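Local atomic coordinates of tryptophan synthase alpha chain (Aquifex aeolicus, PDB entry 2EKC), a protein that probably cleaves indoleglycerol phosphate to indole and glyceraldehyde 3-phosphate, as the alpha subunit of tryptophan synthase in the last step of tryptophan biosynthesis. Residues Y22-Y27 against E69-N74; T45-I50 against P96-T101; I50-S55 against I76-V81; E83-L88 against K121-F126; G110-C115 against K144-S149. All blocks are in the same frame, centred on the assembly; numbering follows the deposited sequence.

In the fold
The five contacts run round one flank of a TIM barrel. Interaction 2 pairs two neighbouring strands, 47-51 and 97-100, and carries E49, a predicted proton acceptor. Interaction 3 shares I50 with it and follows the chain out of the barrel, where it packs against the start of helix 78-91. P53 of interaction 3 packs on A71 of interaction 1, the two centres about 7 Å apart. In interaction 1 the M24 side chain is about 6 Å from that of D60, the other predicted proton acceptor. Interaction 4 ties helix 78-91 to the chain entering strand 125-127; D124 OD2 binds F97 N of interaction 2 (2.7 Å). Interaction 5 lies farthest out, about 24 Å from interaction 1 between centres.

Interaction 1: residues Y22-Y27 against E69-N74; sequences YLMVGY and EVALKN
V70 sets its CB against the rim of the Y27 ring, 3.8 Å from CD1 and near the ring plane, while its two methyls spread along the same edge, CG1 near CD1 and CG2 near CE1. The ring stands there because Y27 CG lies anti to the backbone N (chi1 177°). One residue on, A71 fits its methyl against the turn itself: CB is 3.4 Å from V25 O, a buried carbonyl with no hydrogen-bond partner in the model, and 4.3 Å from M24 CG. G26 leaves room for this methyl, since a side chain there would run into A71 CB. N74 ND2 donates to G26 O at 2.9 Å, nearly in line with the carbonyl though bent at the hydrogen (142°), and also binds P28 O. The type II turn from M24 to Y27 thus leaves strand 18-24 and rests against the C-terminal part of helix 62-73, while L23 and V25 pack on helix 30-42.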
# COMPACT_ATOMS: atom_id res chain seq x y z
N TYR A 22 1.11 1.81 -5.81
CA TYR A 22 1.66 0.48 -5.66
C TYR A 22 2.42 0.04 -6.91
O TYR A 22 1.87 0.01 -8.01
CB TYR A 22 0.50 -0.47 -5.34
CG TYR A 22 0.79 -1.95 -5.25
CD1 TYR A 22 2.02 -2.43 -4.78
CD2 TYR A 22 -0.19 -2.89 -5.60
CE1 TYR A 22 2.26 -3.81 -4.66
CE2 TYR A 22 0.04 -4.26 -5.48
CZ TYR A 22 1.26 -4.71 -5.02
OH TYR A 22 1.49 -6.07 -4.92
N LEU A 23 3.71 -0.28 -6.73
CA LEU A 23 4.57 -0.75 -7.82
C LEU A 23 5.34 -1.96 -7.31
O LEU A 23 5.52 -2.12 -6.10
CB LEU A 23 5.55 0.35 -8.26
CG LEU A 23 5.03 1.50 -9.12
CD1 LEU A 23 6.14 2.53 -9.32
CD2 LEU A 23 4.56 0.97 -10.47
N MET A 24 5.80 -2.80 -8.23
CA MET A 24 6.54 -4.02 -7.88
C MET A 24 8.04 -3.87 -8.10
O MET A 24 8.48 -3.44 -9.17
CB MET A 24 6.02 -5.20 -8.72
CG MET A 24 6.71 -6.53 -8.43
SD MET A 24 6.18 -7.23 -6.85
CE MET A 24 4.48 -7.57 -7.22
N VAL A 25 8.84 -4.23 -7.10
CA VAL A 25 10.29 -4.14 -7.24
C VAL A 25 10.75 -5.19 -8.23
O VAL A 25 10.41 -6.36 -8.10
CB VAL A 25 11.02 -4.42 -5.91
CG1 VAL A 25 12.53 -4.37 -6.14
CG2 VAL A 25 10.62 -3.39 -4.85
N GLY A 26 11.51 -4.77 -9.24
CA GLY A 26 12.01 -5.72 -10.22
C GLY A 26 11.19 -5.90 -11.49
O GLY A 26 11.56 -6.69 -12.35
N TYR A 27 10.08 -5.17 -11.61
CA TYR A 27 9.24 -5.28 -12.81
C TYR A 27 9.20 -3.96 -13.57
O TYR A 27 8.87 -2.93 -13.00
CB TYR A 27 7.80 -5.65 -12.44
CG TYR A 27 6.89 -5.70 -13.65
CD1 TYR A 27 6.97 -6.75 -14.57
CD2 TYR A 27 5.97 -4.68 -13.90
CE1 TYR A 27 6.17 -6.78 -15.71
CE2 TYR A 27 5.16 -4.69 -15.04
CZ TYR A 27 5.27 -5.75 -15.94
OH TYR A 27 4.48 -5.77 -17.07
N GLU A 69 5.85 -12.74 -11.07
CA GLU A 69 6.57 -13.75 -11.83
C GLU A 69 7.82 -13.22 -12.51
O GLU A 69 8.91 -13.79 -12.38
CB GLU A 69 5.65 -14.37 -12.88
CG GLU A 69 6.23 -15.60 -13.56
CD GLU A 69 5.38 -16.07 -14.72
OE1 GLU A 69 4.14 -16.13 -14.57
OE2 GLU A 69 5.95 -16.40 -15.79
N VAL A 70 7.67 -12.12 -13.25
CA VAL A 70 8.79 -11.52 -13.96
C VAL A 70 9.88 -11.11 -12.97
O VAL A 70 11.05 -11.43 -13.16
CB VAL A 70 8.32 -10.30 -14.78
CG1 VAL A 70 9.51 -9.59 -15.41
CG2 VAL A 70 7.33 -10.75 -15.86
N ALA A 71 9.49 -10.39 -11.91
CA ALA A 71 10.46 -9.96 -10.91
C ALA A 71 11.22 -11.14 -10.32
O ALA A 71 12.42 -11.06 -10.12
CB ALA A 71 9.76 -9.18 -9.80
N LEU A 72 10.52 -12.24 -10.04
CA LEU A 72 11.18 -13.41 -9.48
C LEU A 72 12.16 -14.02 -10.48
O LEU A 72 13.23 -14.49 -10.10
CB LEU A 72 10.16 -14.46 -9.05
CG LEU A 72 9.42 -14.18 -7.74
CD1 LEU A 72 8.52 -15.36 -7.42
CD2 LEU A 72 10.41 -13.95 -6.60
N LYS A 73 11.79 -14.01 -11.76
CA LYS A 73 12.68 -14.55 -12.77
C LYS A 73 13.88 -13.63 -12.96
O LYS A 73 14.92 -14.06 -13.44
CB LYS A 73 11.93 -14.79 -14.08
CG LYS A 73 10.86 -15.86 -13.93
CD LYS A 73 10.55 -16.59 -15.22
CE LYS A 73 10.01 -15.67 -16.28
NZ LYS A 73 9.58 -16.44 -17.49
N ASN A 74 13.74 -12.36 -12.59
CA ASN A 74 14.86 -11.43 -12.69
C ASN A 74 15.77 -11.63 -11.46
O ASN A 74 16.83 -11.02 -11.36
CB ASN A 74 14.39 -9.97 -12.73
CG ASN A 74 13.75 -9.59 -14.05
OD1 ASN A 74 14.11 -10.11 -15.10
ND2 ASN A 74 12.81 -8.65 -14.01

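Interaction 2: residues T45-I50 against P96-T101; sequences TDILEI and PFLLMT
L48 and F97 cross obliquely on the side of the sheet that also carries I50 and L99. The CD2 methyl of L48 lies over one face of the F97 ring, 4.1 Å above its plane and displaced toward the rim, and L48 CB approaches CD1. I50 reaches the same ring with the end of its chain, CD1 standing 4.0 Å from F97 CD2, so the phenyl group is touched by two aliphatic side chains of the neighbouring strand. With chi1 at 178°, the L99 side chain brings CD1 to 3.7 Å from I50 O. On the other side, where E49 and L98 point, the CG2 methyl of I47 meets L98 CD1 at 3.9 Å, while the I47 side chain crosses that of P96 at about a right angle, CG1 meeting CG.

Between these layers the backbones pair in parallel, with L48 N bound to P96 O, L98 N to L48 O, I50 N to L98 O and M100 N to I50 O. The bonds of L48 and I50 flank E49, predicted to act as a proton acceptor; its own backbone bonds to S21, and its CA makes a CA-H...O contact of 3.2 Å with L98 O. These are two adjacent strands of the eight-stranded TIM barrel: strand 18-24 flanks 47-51, strand 125-127 flanks 97-100, and helix 78-91 packs on L48 and F97.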
# COMPACT_ATOMS: atom_id res chain seq x y z
N THR A 45 2.62 11.20 -5.21
CA THR A 45 2.26 10.04 -4.38
C THR A 45 2.47 10.40 -2.91
O THR A 45 3.52 10.91 -2.53
CB THR A 45 3.12 8.81 -4.77
OG1 THR A 45 2.73 8.34 -6.06
CG2 THR A 45 2.96 7.70 -3.75
N ASP A 46 1.46 10.14 -2.08
CA ASP A 46 1.53 10.45 -0.65
C ASP A 46 2.01 9.28 0.20
O ASP A 46 2.67 9.48 1.22
CB ASP A 46 0.16 10.91 -0.16
CG ASP A 46 -0.31 12.15 -0.88
OD1 ASP A 46 0.34 13.20 -0.70
OD2 ASP A 46 -1.32 12.08 -1.62
N ILE A 47 1.65 8.08 -0.22
CA ILE A 47 2.03 6.87 0.50
C ILE A 47 2.43 5.84 -0.54
O ILE A 47 1.70 5.61 -1.51
CB ILE A 47 0.85 6.32 1.33
CG1 ILE A 47 0.47 7.32 2.42
CG2 ILE A 47 1.23 4.96 1.95
CD1 ILE A 47 -0.79 6.94 3.18
N LEU A 48 3.58 5.21 -0.33
CA LEU A 48 4.07 4.22 -1.27
C LEU A 48 3.89 2.79 -0.81
O LEU A 48 4.13 2.47 0.35
CB LEU A 48 5.56 4.48 -1.54
CG LEU A 48 6.23 3.66 -2.63
CD1 LEU A 48 5.64 4.05 -3.98
CD2 LEU A 48 7.73 3.90 -2.62
N GLU A 49 3.42 1.92 -1.71
CA GLU A 49 3.29 0.51 -1.39
C GLU A 49 4.37 -0.16 -2.23
O GLU A 49 4.36 -0.07 -3.47
CB GLU A 49 1.92 -0.06 -1.79
CG GLU A 49 0.73 0.58 -1.11
CD GLU A 49 -0.53 -0.24 -1.30
OE1 GLU A 49 -0.68 -0.87 -2.37
OE2 GLU A 49 -1.38 -0.26 -0.38
N ILE A 50 5.30 -0.83 -1.56
CA ILE A 50 6.42 -1.49 -2.23
C ILE A 50 6.16 -2.99 -2.36
O ILE A 50 6.07 -3.69 -1.35
CB ILE A 50 7.72 -1.27 -1.42
CG1 ILE A 50 7.95 0.24 -1.23
CG2 ILE A 50 8.90 -1.92 -2.13
CD1 ILE A 50 9.21 0.60 -0.41
N PRO A 96 5.48 8.00 3.71
CA PRO A 96 5.32 6.69 4.35
C PRO A 96 5.54 5.56 3.35
O PRO A 96 5.02 5.60 2.23
CB PRO A 96 3.87 6.72 4.84
CG PRO A 96 3.61 8.17 5.06
CD PRO A 96 4.26 8.81 3.86
N PHE A 97 6.31 4.55 3.75
CA PHE A 97 6.59 3.38 2.90
C PHE A 97 5.90 2.16 3.52
O PHE A 97 6.15 1.82 4.67
CB PHE A 97 8.09 3.08 2.82
CG PHE A 97 8.88 4.04 1.97
CD1 PHE A 97 8.30 5.18 1.42
CD2 PHE A 97 10.24 3.80 1.73
CE1 PHE A 97 9.05 6.07 0.66
CE2 PHE A 97 11.00 4.68 0.97
CZ PHE A 97 10.40 5.82 0.43
N LEU A 98 5.05 1.50 2.74
CA LEU A 98 4.35 0.30 3.20
C LEU A 98 4.84 -0.88 2.39
O LEU A 98 4.71 -0.90 1.16
CB LEU A 98 2.84 0.44 3.02
CG LEU A 98 2.08 1.46 3.86
CD1 LEU A 98 0.61 1.40 3.48
CD2 LEU A 98 2.27 1.16 5.34
N LEU A 99 5.41 -1.87 3.07
CA LEU A 99 5.89 -3.06 2.38
C LEU A 99 4.73 -4.02 2.16
O LEU A 99 4.04 -4.39 3.11
CB LEU A 99 6.98 -3.76 3.21
CG LEU A 99 7.51 -5.06 2.58
CD1 LEU A 99 8.34 -4.73 1.34
CD2 LEU A 99 8.34 -5.83 3.60
N MET A 100 4.52 -4.40 0.90
CA MET A 100 3.46 -5.33 0.56
C MET A 100 4.11 -6.71 0.48
O MET A 100 4.85 -7.01 -0.46
CB MET A 100 2.84 -4.97 -0.80
CG MET A 100 1.57 -5.77 -1.14
SD MET A 100 1.86 -7.50 -1.64
CE MET A 100 1.64 -8.33 -0.18
N THR A 101 3.83 -7.54 1.48
CA THR A 101 4.41 -8.87 1.53
C THR A 101 3.40 -9.93 1.95
O THR A 101 2.51 -9.68 2.78
CB THR A 101 5.61 -8.92 2.52
OG1 THR A 101 6.12 -10.26 2.60
CG2 THR A 101 5.17 -8.49 3.92

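Interaction 3: residues I50-S55 against I76-V81; sequences IGFPFS and IRFEDV
The F52 ring has F78 CD1 over one of its faces, 3.7 Å above the plane and shifted toward the rim. The two phenyl rings sit obliquely, with centroids 5.1 Å apart and planes at 34°. The R77 guanidinium has E79 CB over the centre of one face and D80 at its edge, in plane; NE and NH2 grip that carboxylate side-on in a salt bridge, meeting OD2 and OD1 from above the carboxylate plane. R77 N also binds D80 OD2, clasping the first helical turn. F52 CZ meets F78 CB at 3.5 Å, and V81 CG2 approaches F52 CD1; a chi1 of 174° swings the ring over to the helix start. Replacing F52 by an alanine is likely to open a gap beside F78 and V81, leaving the F78 ring less firmly held. P53 CG lies 3.8 Å from I76 CG2, and P53 CD meets V81 CG2 at 4.0 Å. Deeper in, the CG2 methyl of I50 slides past V81 CG1. A single water donates to both P53 O and I76 O. The chain leaving strand 47-51 is thus packed against the start of helix 78-91, with helix 62-73 beside P53 and I76, and F114 of helix 111-120 stacked on F78.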
# COMPACT_ATOMS: atom_id res chain seq x y z
N ILE A 50 5.30 -0.83 -1.56
CA ILE A 50 6.42 -1.49 -2.23
C ILE A 50 6.16 -2.99 -2.36
O ILE A 50 6.07 -3.69 -1.35
CB ILE A 50 7.72 -1.27 -1.42
CG1 ILE A 50 7.95 0.24 -1.23
CG2 ILE A 50 8.90 -1.92 -2.13
CD1 ILE A 50 9.21 0.60 -0.41
N GLY A 51 6.03 -3.46 -3.59
CA GLY A 51 5.75 -4.87 -3.82
C GLY A 51 6.95 -5.80 -3.69
O GLY A 51 7.98 -5.60 -4.33
N PHE A 52 6.80 -6.83 -2.85
CA PHE A 52 7.83 -7.84 -2.58
C PHE A 52 7.42 -9.08 -3.38
O PHE A 52 6.50 -9.79 -2.99
CB PHE A 52 7.85 -8.11 -1.06
CG PHE A 52 8.77 -9.23 -0.62
CD1 PHE A 52 9.75 -9.75 -1.46
CD2 PHE A 52 8.66 -9.75 0.67
CE1 PHE A 52 10.61 -10.76 -1.02
CE2 PHE A 52 9.51 -10.76 1.12
CZ PHE A 52 10.49 -11.27 0.28
N PRO A 53 8.09 -9.34 -4.51
CA PRO A 53 7.78 -10.50 -5.37
C PRO A 53 7.60 -11.81 -4.62
O PRO A 53 8.45 -12.19 -3.82
CB PRO A 53 8.97 -10.54 -6.33
CG PRO A 53 9.37 -9.09 -6.43
CD PRO A 53 9.30 -8.65 -4.99
N PHE A 54 6.50 -12.51 -4.89
CA PHE A 54 6.19 -13.77 -4.24
C PHE A 54 5.83 -14.86 -5.26
O PHE A 54 5.22 -14.57 -6.29
CB PHE A 54 5.04 -13.57 -3.24
CG PHE A 54 4.72 -14.79 -2.42
CD1 PHE A 54 5.72 -15.46 -1.72
CD2 PHE A 54 3.41 -15.27 -2.34
CE1 PHE A 54 5.41 -16.59 -0.95
CE2 PHE A 54 3.10 -16.39 -1.58
CZ PHE A 54 4.10 -17.05 -0.88
N SER A 55 6.20 -16.10 -4.96
CA SER A 55 5.95 -17.22 -5.87
C SER A 55 4.50 -17.68 -6.02
O SER A 55 4.18 -18.40 -6.96
CB SER A 55 6.80 -18.42 -5.45
OG SER A 55 6.35 -18.91 -4.20
N ILE A 76 14.84 -11.07 -8.13
CA ILE A 76 14.61 -10.12 -7.06
C ILE A 76 14.42 -10.83 -5.72
O ILE A 76 13.59 -11.74 -5.60
CB ILE A 76 13.37 -9.25 -7.35
CG1 ILE A 76 13.61 -8.45 -8.64
CG2 ILE A 76 13.09 -8.33 -6.17
CD1 ILE A 76 14.80 -7.49 -8.57
N ARG A 77 15.19 -10.41 -4.73
CA ARG A 77 15.17 -10.98 -3.38
C ARG A 77 14.66 -9.94 -2.39
O ARG A 77 14.54 -8.77 -2.71
CB ARG A 77 16.58 -11.37 -2.94
CG ARG A 77 17.39 -12.19 -3.92
CD ARG A 77 18.86 -12.09 -3.55
NE ARG A 77 19.35 -10.72 -3.71
CZ ARG A 77 20.49 -10.25 -3.20
NH1 ARG A 77 21.28 -11.05 -2.49
NH2 ARG A 77 20.85 -8.99 -3.42
N PHE A 78 14.41 -10.39 -1.16
CA PHE A 78 13.97 -9.50 -0.10
C PHE A 78 15.05 -8.43 0.08
O PHE A 78 14.75 -7.26 0.31
CB PHE A 78 13.77 -10.28 1.20
CG PHE A 78 13.33 -9.45 2.37
CD1 PHE A 78 12.27 -8.55 2.24
CD2 PHE A 78 13.95 -9.58 3.60
CE1 PHE A 78 11.83 -7.80 3.34
CE2 PHE A 78 13.53 -8.84 4.70
CZ PHE A 78 12.46 -7.95 4.57
N GLU A 79 16.31 -8.83 -0.06
CA GLU A 79 17.42 -7.89 0.08
C GLU A 79 17.36 -6.77 -0.95
O GLU A 79 17.72 -5.63 -0.66
CB GLU A 79 18.77 -8.61 -0.04
CG GLU A 79 19.14 -9.48 1.16
CD GLU A 79 18.49 -10.85 1.13
OE1 GLU A 79 17.73 -11.13 0.19
OE2 GLU A 79 18.76 -11.65 2.05
N ASP A 80 16.91 -7.10 -2.16
CA ASP A 80 16.82 -6.10 -3.23
C ASP A 80 15.66 -5.15 -2.93
O ASP A 80 15.74 -3.95 -3.21
CB ASP A 80 16.61 -6.77 -4.59
CG ASP A 80 17.73 -7.72 -4.95
OD1 ASP A 80 18.90 -7.28 -5.05
OD2 ASP A 80 17.45 -8.92 -5.14
N VAL A 81 14.59 -5.70 -2.37
CA VAL A 81 13.43 -4.89 -2.02
C VAL A 81 13.80 -3.83 -1.00
O VAL A 81 13.42 -2.67 -1.14
CB VAL A 81 12.30 -5.76 -1.44
CG1 VAL A 81 11.17 -4.86 -0.92
CG2 VAL A 81 11.75 -6.70 -2.52
O HOH W 1 11.38 -11.53 -3.90

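Interaction 4: residues E83-L88 against K121-F126; sequences ELSETL and KGIDGF
Buried S85 and the carbonyl of K121 form the close part of the contact: the S85 hydroxyl, OG, donates to K121 O at 2.7 Å, reaching the oxygen from above the carbonyl plane (35° out of it). A chi1 of 170° places OG for this by turning it away from the backbone N of S85. The CD1 methyl of I123 lies 3.6 Å from S85 OG, so the hydroxyl has an apolar neighbour as well as its acceptor. G122 adds to the close fit, for a side chain at its position would point toward the helix and come near S85 OG.

Farther out the contact becomes a partly exposed salt bridge. K121 bends at its second torsion and then runs extended, slanting across the extended chain of E86, and its NZ meets E86 OE1 at 2.8 Å from above the carboxylate plane. The methylene CD of K121 lies alongside the same oxygen. A water accepts from K121 NZ at 2.7 Å and donates only weakly to E83 OE1, whose carboxylate is otherwise not in direct contact with the ammonium group; the opposite charges, 5.2 Å apart from E83 OE1 to K121 NZ, probably still attract each other.

G122, with positive phi, is the C-prime residue of a Schellman motif closing helix 111-120, and the chain then turns inward to strand 125-127, the helix-to-strand return of a beta-alpha TIM barrel.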
# COMPACT_ATOMS: atom_id res chain seq x y z
N GLU A 83 16.81 -2.69 -0.36
CA GLU A 83 17.83 -1.79 -0.91
C GLU A 83 17.11 -0.65 -1.63
O GLU A 83 17.52 0.51 -1.53
CB GLU A 83 18.74 -2.54 -1.89
CG GLU A 83 19.72 -1.65 -2.66
CD GLU A 83 20.78 -1.01 -1.79
OE1 GLU A 83 20.43 -0.26 -0.85
OE2 GLU A 83 21.98 -1.25 -2.04
N LEU A 84 16.04 -0.99 -2.34
CA LEU A 84 15.25 0.00 -3.06
C LEU A 84 14.56 0.94 -2.07
O LEU A 84 14.50 2.14 -2.29
CB LEU A 84 14.22 -0.69 -3.96
CG LEU A 84 13.28 0.21 -4.78
CD1 LEU A 84 12.88 -0.49 -6.07
CD2 LEU A 84 12.05 0.58 -3.96
N SER A 85 14.05 0.38 -0.98
CA SER A 85 13.39 1.19 0.05
C SER A 85 14.41 2.17 0.63
O SER A 85 14.14 3.36 0.75
CB SER A 85 12.85 0.29 1.17
OG SER A 85 12.42 1.07 2.29
N GLU A 86 15.58 1.66 0.99
CA GLU A 86 16.62 2.52 1.56
C GLU A 86 17.01 3.63 0.58
O GLU A 86 17.18 4.78 0.97
CB GLU A 86 17.85 1.68 1.93
CG GLU A 86 19.01 2.50 2.47
CD GLU A 86 20.23 1.65 2.79
OE1 GLU A 86 20.19 0.90 3.80
OE2 GLU A 86 21.23 1.73 2.04
N THR A 87 17.14 3.27 -0.69
CA THR A 87 17.50 4.25 -1.71
C THR A 87 16.46 5.36 -1.83
O THR A 87 16.81 6.54 -1.90
CB THR A 87 17.68 3.56 -3.08
OG1 THR A 87 18.78 2.65 -3.01
CG2 THR A 87 17.95 4.59 -4.17
N LEU A 88 15.19 4.98 -1.85
CA LEU A 88 14.11 5.97 -1.97
C LEU A 88 13.95 6.79 -0.70
O LEU A 88 13.62 7.97 -0.75
CB LEU A 88 12.79 5.26 -2.31
CG LEU A 88 12.69 4.56 -3.67
CD1 LEU A 88 11.34 3.91 -3.80
CD2 LEU A 88 12.90 5.58 -4.79
N LYS A 121 15.73 -0.37 7.03
CA LYS A 121 15.79 0.13 5.65
C LYS A 121 14.70 1.12 5.24
O LYS A 121 14.48 1.32 4.05
CB LYS A 121 15.79 -1.05 4.67
CG LYS A 121 16.95 -2.01 4.85
CD LYS A 121 18.27 -1.39 4.45
CE LYS A 121 19.41 -2.40 4.57
NZ LYS A 121 20.71 -1.83 4.15
N GLY A 122 14.02 1.72 6.21
CA GLY A 122 13.01 2.71 5.87
C GLY A 122 11.55 2.31 5.77
O GLY A 122 10.71 3.15 5.44
N ILE A 123 11.22 1.05 6.04
CA ILE A 123 9.82 0.63 5.95
C ILE A 123 9.04 1.16 7.16
O ILE A 123 9.51 1.09 8.29
CB ILE A 123 9.68 -0.91 5.89
CG1 ILE A 123 10.34 -1.45 4.61
CG2 ILE A 123 8.21 -1.31 5.93
CD1 ILE A 123 9.69 -0.96 3.32
N ASP A 124 7.85 1.69 6.91
CA ASP A 124 7.02 2.24 7.98
C ASP A 124 5.98 1.26 8.50
O ASP A 124 5.64 1.30 9.68
CB ASP A 124 6.33 3.51 7.51
CG ASP A 124 7.30 4.65 7.30
OD1 ASP A 124 7.94 5.06 8.29
OD2 ASP A 124 7.43 5.11 6.15
N GLY A 125 5.48 0.40 7.62
CA GLY A 125 4.48 -0.58 8.03
C GLY A 125 4.29 -1.66 6.98
O GLY A 125 4.94 -1.62 5.93
N PHE A 126 3.42 -2.62 7.25
CA PHE A 126 3.15 -3.70 6.30
C PHE A 126 1.70 -3.78 5.87
O PHE A 126 0.80 -3.27 6.54
CB PHE A 126 3.46 -5.10 6.90
CG PHE A 126 4.88 -5.32 7.33
CD1 PHE A 126 5.94 -4.57 6.82
CD2 PHE A 126 5.17 -6.34 8.24
CE1 PHE A 126 7.26 -4.84 7.20
CE2 PHE A 126 6.48 -6.62 8.63
CZ PHE A 126 7.53 -5.86 8.11
O HOH W 2 20.30 -2.33 1.57

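Interaction 5: residues G110-C115 against K144-S149; sequences GLEKFC and KKYVLS
E112 OE1 takes two hydrogen bonds, from Y146 OH at 2.6 Å and from K145 NZ at 3.0 Å, the latter a salt bridge. The donors come from opposite faces of the carboxylate plane, the phenol on the anti side and the ammonium on the syn side. E112 bends at its second torsion (chi2 -77°) to bring the carboxylate to the edge of the tyrosine ring, the two planes 60° apart, while K145 extends fully to reach it. Both donors stand where helix 133-145 ends in a Schellman motif, with V147, at positive phi, as its C-prime residue; the chain then heads for barrel strand 149-154. Losing the phenol to an alanine at Y146 would probably leave E112 with K145 as its sole partner across this contact and remove the ring that packs on C115. Inward of the polar group, C115 CB is 3.5 Å from Y146 CD2, and the C115 carbonyl carbon lies over one ring face. L148 adds its CD1, 3.6 Å from C115 CB, and V142 also touches C115.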
# COMPACT_ATOMS: atom_id res chain seq x y z
N GLY A 110 12.00 -15.30 9.17
CA GLY A 110 12.02 -15.16 10.61
C GLY A 110 11.38 -13.84 11.00
O GLY A 110 11.87 -12.78 10.61
N LEU A 111 10.28 -13.89 11.76
CA LEU A 111 9.58 -12.68 12.16
C LEU A 111 10.46 -11.56 12.71
O LEU A 111 10.43 -10.44 12.19
CB LEU A 111 8.48 -12.99 13.19
CG LEU A 111 7.12 -13.37 12.60
CD1 LEU A 111 7.23 -14.67 11.83
CD2 LEU A 111 6.09 -13.48 13.71
N GLU A 112 11.24 -11.86 13.74
CA GLU A 112 12.12 -10.85 14.34
C GLU A 112 13.05 -10.25 13.28
O GLU A 112 13.10 -9.03 13.12
CB GLU A 112 12.98 -11.46 15.45
CG GLU A 112 12.21 -11.90 16.70
CD GLU A 112 11.81 -10.74 17.60
OE1 GLU A 112 12.60 -9.78 17.73
OE2 GLU A 112 10.71 -10.80 18.19
N LYS A 113 13.77 -11.10 12.57
CA LYS A 113 14.70 -10.64 11.55
C LYS A 113 14.00 -9.82 10.46
O LYS A 113 14.48 -8.75 10.08
CB LYS A 113 15.43 -11.81 10.90
CG LYS A 113 16.36 -11.39 9.78
CD LYS A 113 17.04 -12.57 9.10
CE LYS A 113 18.03 -13.26 10.01
NZ LYS A 113 18.85 -14.25 9.25
N PHE A 114 12.88 -10.33 9.97
CA PHE A 114 12.12 -9.66 8.91
C PHE A 114 11.77 -8.24 9.34
O PHE A 114 11.99 -7.27 8.60
CB PHE A 114 10.85 -10.45 8.60
CG PHE A 114 10.16 -10.02 7.34
CD1 PHE A 114 9.28 -8.94 7.33
CD2 PHE A 114 10.39 -10.71 6.15
CE1 PHE A 114 8.64 -8.56 6.15
CE2 PHE A 114 9.75 -10.33 4.97
CZ PHE A 114 8.87 -9.25 4.97
N CYS A 115 11.22 -8.10 10.54
CA CYS A 115 10.85 -6.80 11.05
C CYS A 115 12.07 -5.92 11.31
O CYS A 115 12.05 -4.73 10.98
CB CYS A 115 10.01 -6.95 12.32
SG CYS A 115 8.34 -7.61 12.01
N LYS A 144 4.88 -4.47 16.69
CA LYS A 144 4.81 -3.45 17.73
C LYS A 144 6.21 -3.22 18.30
O LYS A 144 6.61 -2.09 18.55
CB LYS A 144 3.88 -3.90 18.86
CG LYS A 144 3.82 -2.92 20.03
CD LYS A 144 3.08 -3.51 21.22
CE LYS A 144 3.05 -2.53 22.40
NZ LYS A 144 4.41 -2.10 22.85
N LYS A 145 6.94 -4.31 18.50
CA LYS A 145 8.29 -4.24 19.04
C LYS A 145 9.23 -3.42 18.16
O LYS A 145 10.08 -2.69 18.67
CB LYS A 145 8.84 -5.66 19.21
CG LYS A 145 10.28 -5.73 19.71
CD LYS A 145 10.75 -7.17 19.80
CE LYS A 145 12.19 -7.25 20.28
NZ LYS A 145 12.61 -8.67 20.48
N TYR A 146 9.08 -3.54 16.84
CA TYR A 146 9.94 -2.82 15.90
C TYR A 146 9.30 -1.55 15.36
O TYR A 146 9.79 -0.95 14.40
CB TYR A 146 10.36 -3.75 14.76
CG TYR A 146 11.30 -4.84 15.20
CD1 TYR A 146 12.68 -4.62 15.27
CD2 TYR A 146 10.82 -6.08 15.62
CE1 TYR A 146 13.55 -5.60 15.75
CE2 TYR A 146 11.68 -7.06 16.11
CZ TYR A 146 13.04 -6.82 16.17
OH TYR A 146 13.88 -7.80 16.66
N VAL A 147 8.20 -1.14 15.98
CA VAL A 147 7.50 0.07 15.57
C VAL A 147 7.18 0.09 14.08
O VAL A 147 7.53 1.03 13.36
CB VAL A 147 8.33 1.33 15.94
CG1 VAL A 147 7.47 2.58 15.81
CG2 VAL A 147 8.88 1.20 17.36
N LEU A 148 6.54 -0.98 13.62
CA LEU A 148 6.11 -1.11 12.23
C LEU A 148 4.59 -1.06 12.29
O LEU A 148 3.96 -1.87 12.99
CB LEU A 148 6.58 -2.43 11.65
CG LEU A 148 8.09 -2.53 11.40
CD1 LEU A 148 8.48 -3.96 11.11
CD2 LEU A 148 8.46 -1.61 10.25
N SER A 149 3.99 -0.12 11.57
CA SER A 149 2.55 0.07 11.58
C SER A 149 1.75 -1.09 10.99
O SER A 149 1.98 -1.52 9.85
CB SER A 149 2.22 1.37 10.83
OG SER A 149 0.93 1.83 11.15